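Local coordinates for protein proline dehydrogenase (PDB 4H6Q) that oxidises L-proline to delta-1-pyrroline-5-carboxylate with FAD as cofactor, passing the electrons to a quinone in the first step of proline breakdown to glutamate, at residues 232-237 with 262-266. Numbering follows the deposited sequence.
Sequences HDERII and IRRDL. With FAD (flavin-adenine dinucleotide), chain C.
His232 and Arg263 bring the two backbones together, their CA atoms 6.6 Å apart, where the loops after strands 227-230 and 254-259 of the beta/alpha barrel turn into helices 234-246 and 264-272. Ile262 lays its CG2 methyl over one face of the His232 imidazole, a CH-pi contact 3.5 Å from the ring centroid, while its CD1 reaches the FAD adenine. On the cofactor side, His232 grips the pyrophosphate oxygen O2P twice, through its backbone N and through ND1 (2.7 Å from ND1 to O2P); with NE2 bonded to Leu259 N as well, the ring is held at both nitrogens and its rotation is fixed. Farther out, Arg263 folds back at chi2 and chi3 (-55° and -53°), which turns its guanidinium to Asp265 side-on, NE meeting OD2 at 2.9 Å and NH2 meeting OD1. The end-on pair, NH1 and NH2, converges on Glu234 OE1, each at 3.2 Å and from above a carboxylate turned 75° from the guanidinium plane. Leu266 lies over one face of the guanidinium, its CG offset toward the rim, and its CD1 packs on Glu234 CG at 3.5 Å and on Ile237 CD1. A water joins Arg263 NH1 to His232 O and the FAD ribose O2B. A leucine in place of Arg263 would probably leave Glu234 and Asp265 without their shared cation and the ribose water short of a donor. The arginine thus probably offsets two acidic charges and links the two helix starts, while one water connects it to the FAD ribose.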
loop_
_atom_site.group_PDB
_atom_site.type_symbol
_atom_site.label_atom_id
_atom_site.label_comp_id
_atom_site.label_asym_id
_atom_site.label_seq_id
_atom_site.Cartn_x
_atom_site.Cartn_y
_atom_site.Cartn_z
ATOM N N HIS A 232 -8.735 -9.166 -2.065
ATOM C CA HIS A 232 -9.701 -9.901 -1.244
ATOM C C HIS A 232 -10.470 -10.923 -2.101
ATOM O O HIS A 232 -11.461 -11.510 -1.650
ATOM C CB HIS A 232 -10.688 -8.953 -0.561
ATOM C CG HIS A 232 -10.046 -7.695 -0.048
ATOM N ND1 HIS A 232 -9.954 -6.552 -0.826
ATOM C CD2 HIS A 232 -9.477 -7.390 1.152
ATOM C CE1 HIS A 232 -9.330 -5.609 -0.133
ATOM N NE2 HIS A 232 -9.033 -6.095 1.073
ATOM N N ASP A 233 -10.011 -11.120 -3.341
ATOM C CA ASP A 233 -10.681 -12.028 -4.288
ATOM C C ASP A 233 -10.258 -13.481 -3.992
ATOM O O ASP A 233 -9.122 -13.868 -4.222
ATOM C CB ASP A 233 -10.303 -11.610 -5.721
ATOM C CG ASP A 233 -10.932 -12.467 -6.777
ATOM O OD1 ASP A 233 -11.310 -13.644 -6.545
ATOM O OD2 ASP A 233 -11.011 -11.961 -7.926
ATOM N N GLU A 234 -11.187 -14.265 -3.451
ATOM C CA GLU A 234 -10.880 -15.609 -2.981
ATOM C C GLU A 234 -10.480 -16.553 -4.113
ATOM O O GLU A 234 -9.672 -17.480 -3.905
ATOM C CB GLU A 234 -12.075 -16.187 -2.234
ATOM C CG GLU A 234 -11.871 -16.238 -0.785
ATOM C CD GLU A 234 -12.821 -17.144 -0.048
ATOM O OE1 GLU A 234 -13.982 -16.709 0.094
ATOM O OE2 GLU A 234 -12.428 -18.273 0.389
ATOM N N ARG A 235 -11.045 -16.345 -5.308
ATOM C CA ARG A 235 -10.677 -17.184 -6.456
ATOM C C ARG A 235 -9.184 -16.980 -6.772
ATOM O O ARG A 235 -8.448 -17.948 -7.035
ATOM C CB ARG A 235 -11.508 -16.865 -7.692
ATOM N N ILE A 236 -8.736 -15.729 -6.721
ATOM C CA ILE A 236 -7.326 -15.437 -6.970
ATOM C C ILE A 236 -6.449 -15.979 -5.828
ATOM O O ILE A 236 -5.399 -16.613 -6.084
ATOM C CB ILE A 236 -7.093 -13.929 -7.222
ATOM C CG1 ILE A 236 -7.691 -13.567 -8.570
ATOM C CG2 ILE A 236 -5.564 -13.621 -7.146
ATOM C CD1 ILE A 236 -7.751 -12.047 -8.792
ATOM N N ILE A 237 -6.867 -15.729 -4.594
ATOM C CA ILE A 237 -6.088 -16.205 -3.437
ATOM C C ILE A 237 -5.921 -17.736 -3.524
ATOM O O ILE A 237 -4.811 -18.258 -3.296
ATOM C CB ILE A 237 -6.782 -15.790 -2.114
ATOM C CG1 ILE A 237 -6.650 -14.265 -1.910
ATOM C CG2 ILE A 237 -6.249 -16.573 -0.896
ATOM C CD1 ILE A 237 -7.600 -13.649 -0.932
ATOM N N ILE A 262 -11.823 -5.584 5.622
ATOM C CA ILE A 262 -12.361 -6.319 4.471
ATOM C C ILE A 262 -11.890 -7.765 4.503
ATOM O O ILE A 262 -10.669 -8.055 4.528
ATOM C CB ILE A 262 -12.005 -5.637 3.112
ATOM C CG1 ILE A 262 -12.420 -4.158 3.104
ATOM C CG2 ILE A 262 -12.657 -6.418 1.928
ATOM C CD1 ILE A 262 -12.185 -3.387 1.782
ATOM N N ARG A 263 -12.851 -8.683 4.592
ATOM C CA ARG A 263 -12.563 -10.133 4.708
ATOM C C ARG A 263 -11.656 -10.464 5.878
ATOM O O ARG A 263 -10.651 -11.180 5.738
ATOM C CB ARG A 263 -12.039 -10.746 3.387
ATOM C CG ARG A 263 -13.072 -10.693 2.197
ATOM C CD ARG A 263 -14.426 -11.339 2.497
ATOM N NE ARG A 263 -14.342 -12.714 3.001
ATOM C CZ ARG A 263 -14.334 -13.805 2.228
ATOM N NH1 ARG A 263 -14.368 -13.679 0.899
ATOM N NH2 ARG A 263 -14.323 -15.028 2.778
ATOM N N ARG A 264 -12.015 -9.941 7.049
ATOM C CA ARG A 264 -11.336 -10.295 8.287
ATOM C C ARG A 264 -11.288 -11.824 8.489
ATOM O O ARG A 264 -10.294 -12.359 9.008
ATOM C CB ARG A 264 -12.012 -9.624 9.484
ATOM C CG ARG A 264 -11.833 -8.121 9.528
ATOM C CD ARG A 264 -12.551 -7.504 10.758
ATOM N N ASP A 265 -12.333 -12.539 8.071
ATOM C CA ASP A 265 -12.344 -14.005 8.164
ATOM C C ASP A 265 -11.184 -14.638 7.390
ATOM O O ASP A 265 -10.499 -15.535 7.916
ATOM C CB ASP A 265 -13.701 -14.587 7.737
ATOM C CG ASP A 265 -14.107 -14.221 6.336
ATOM O OD1 ASP A 265 -14.828 -15.038 5.719
ATOM O OD2 ASP A 265 -13.738 -13.116 5.845
ATOM N N LEU A 266 -10.937 -14.134 6.172
ATOM C CA LEU A 266 -9.842 -14.644 5.329
ATOM C C LEU A 266 -8.508 -14.268 5.948
ATOM O O LEU A 266 -7.564 -15.066 5.921
ATOM C CB LEU A 266 -9.893 -14.151 3.862
ATOM C CG LEU A 266 -10.991 -14.623 2.938
ATOM C CD1 LEU A 266 -10.634 -14.028 1.589
ATOM C CD2 LEU A 266 -11.007 -16.160 2.867
HETATM P PA FAD C . -12.550 -7.095 -6.244
HETATM O O1A FAD C . -12.647 -7.975 -7.494
HETATM O O2A FAD C . -12.880 -5.665 -6.379
HETATM O O5B FAD C . -13.349 -7.581 -5.069
HETATM C C5B FAD C . -13.219 -8.924 -4.630
HETATM C C4B FAD C . -14.097 -9.247 -3.439
HETATM O O4B FAD C . -13.493 -8.674 -2.302
HETATM C C3B FAD C . -15.449 -8.632 -3.485
HETATM O O3B FAD C . -16.401 -9.349 -4.253
HETATM C C2B FAD C . -15.771 -8.559 -2.041
HETATM O O2B FAD C . -16.073 -9.826 -1.499
HETATM C C1B FAD C . -14.465 -8.097 -1.479
HETATM N N9A FAD C . -14.300 -6.644 -1.478
HETATM C C8A FAD C . -13.313 -5.918 -2.142
HETATM N N7A FAD C . -13.437 -4.608 -1.928
HETATM C C5A FAD C . -14.516 -4.446 -1.065
HETATM C C6A FAD C . -15.131 -3.346 -0.496
HETATM N N6A FAD C . -14.652 -2.021 -0.721
HETATM N N1A FAD C . -16.195 -3.554 0.297
HETATM C C2A FAD C . -16.672 -4.790 0.549
HETATM N N3A FAD C . -16.122 -5.893 0.018
HETATM C C4A FAD C . -15.059 -5.729 -0.762
HETATM N N1 FAD C . -4.777 -0.067 -5.830
HETATM C C2 FAD C . -4.044 0.958 -6.343
HETATM O O2 FAD C . -4.429 1.441 -7.500
HETATM N N3 FAD C . -2.939 1.467 -5.717
HETATM C C4 FAD C . -2.505 0.961 -4.497
HETATM O O4 FAD C . -1.425 1.487 -3.886
HETATM C C4X FAD C . -3.264 -0.139 -3.897
HETATM N N5 FAD C . -2.884 -0.681 -2.696
HETATM C C5X FAD C . -3.623 -1.737 -2.214
HETATM C C6 FAD C . -3.255 -2.322 -0.992
HETATM C C7 FAD C . -3.982 -3.431 -0.489
HETATM C C7M FAD C . -3.583 -4.070 0.839
HETATM C C8 FAD C . -5.077 -3.929 -1.237
HETATM C C8M FAD C . -5.872 -5.108 -0.744
HETATM C C9 FAD C . -5.458 -3.314 -2.439
HETATM C C9A FAD C . -4.732 -2.248 -2.933
HETATM N N10 FAD C . -5.120 -1.676 -4.161
HETATM C C10 FAD C . -4.394 -0.614 -4.642
HETATM C "C1'" FAD C . -6.224 -2.197 -4.949
HETATM C "C2'" FAD C . -7.539 -1.489 -4.841
HETATM O "O2'" FAD C . -7.601 -0.974 -3.516
HETATM C "C3'" FAD C . -8.429 -2.638 -5.374
HETATM O "O3'" FAD C . -8.774 -2.552 -6.724
HETATM C "C4'" FAD C . -9.609 -3.022 -4.572
HETATM O "O4'" FAD C . -9.100 -3.376 -3.335
HETATM C "C5'" FAD C . -10.294 -4.198 -5.253
HETATM O "O5'" FAD C . -10.445 -5.226 -4.323
HETATM P P FAD C . -10.054 -6.736 -4.639
HETATM O O1P FAD C . -8.663 -7.039 -5.276
HETATM O O2P FAD C . -10.505 -7.468 -3.347
HETATM O O3P FAD C . -11.146 -7.291 -5.691
HETATM O O HOH W 1 -14.110 -11.652 -0.944
#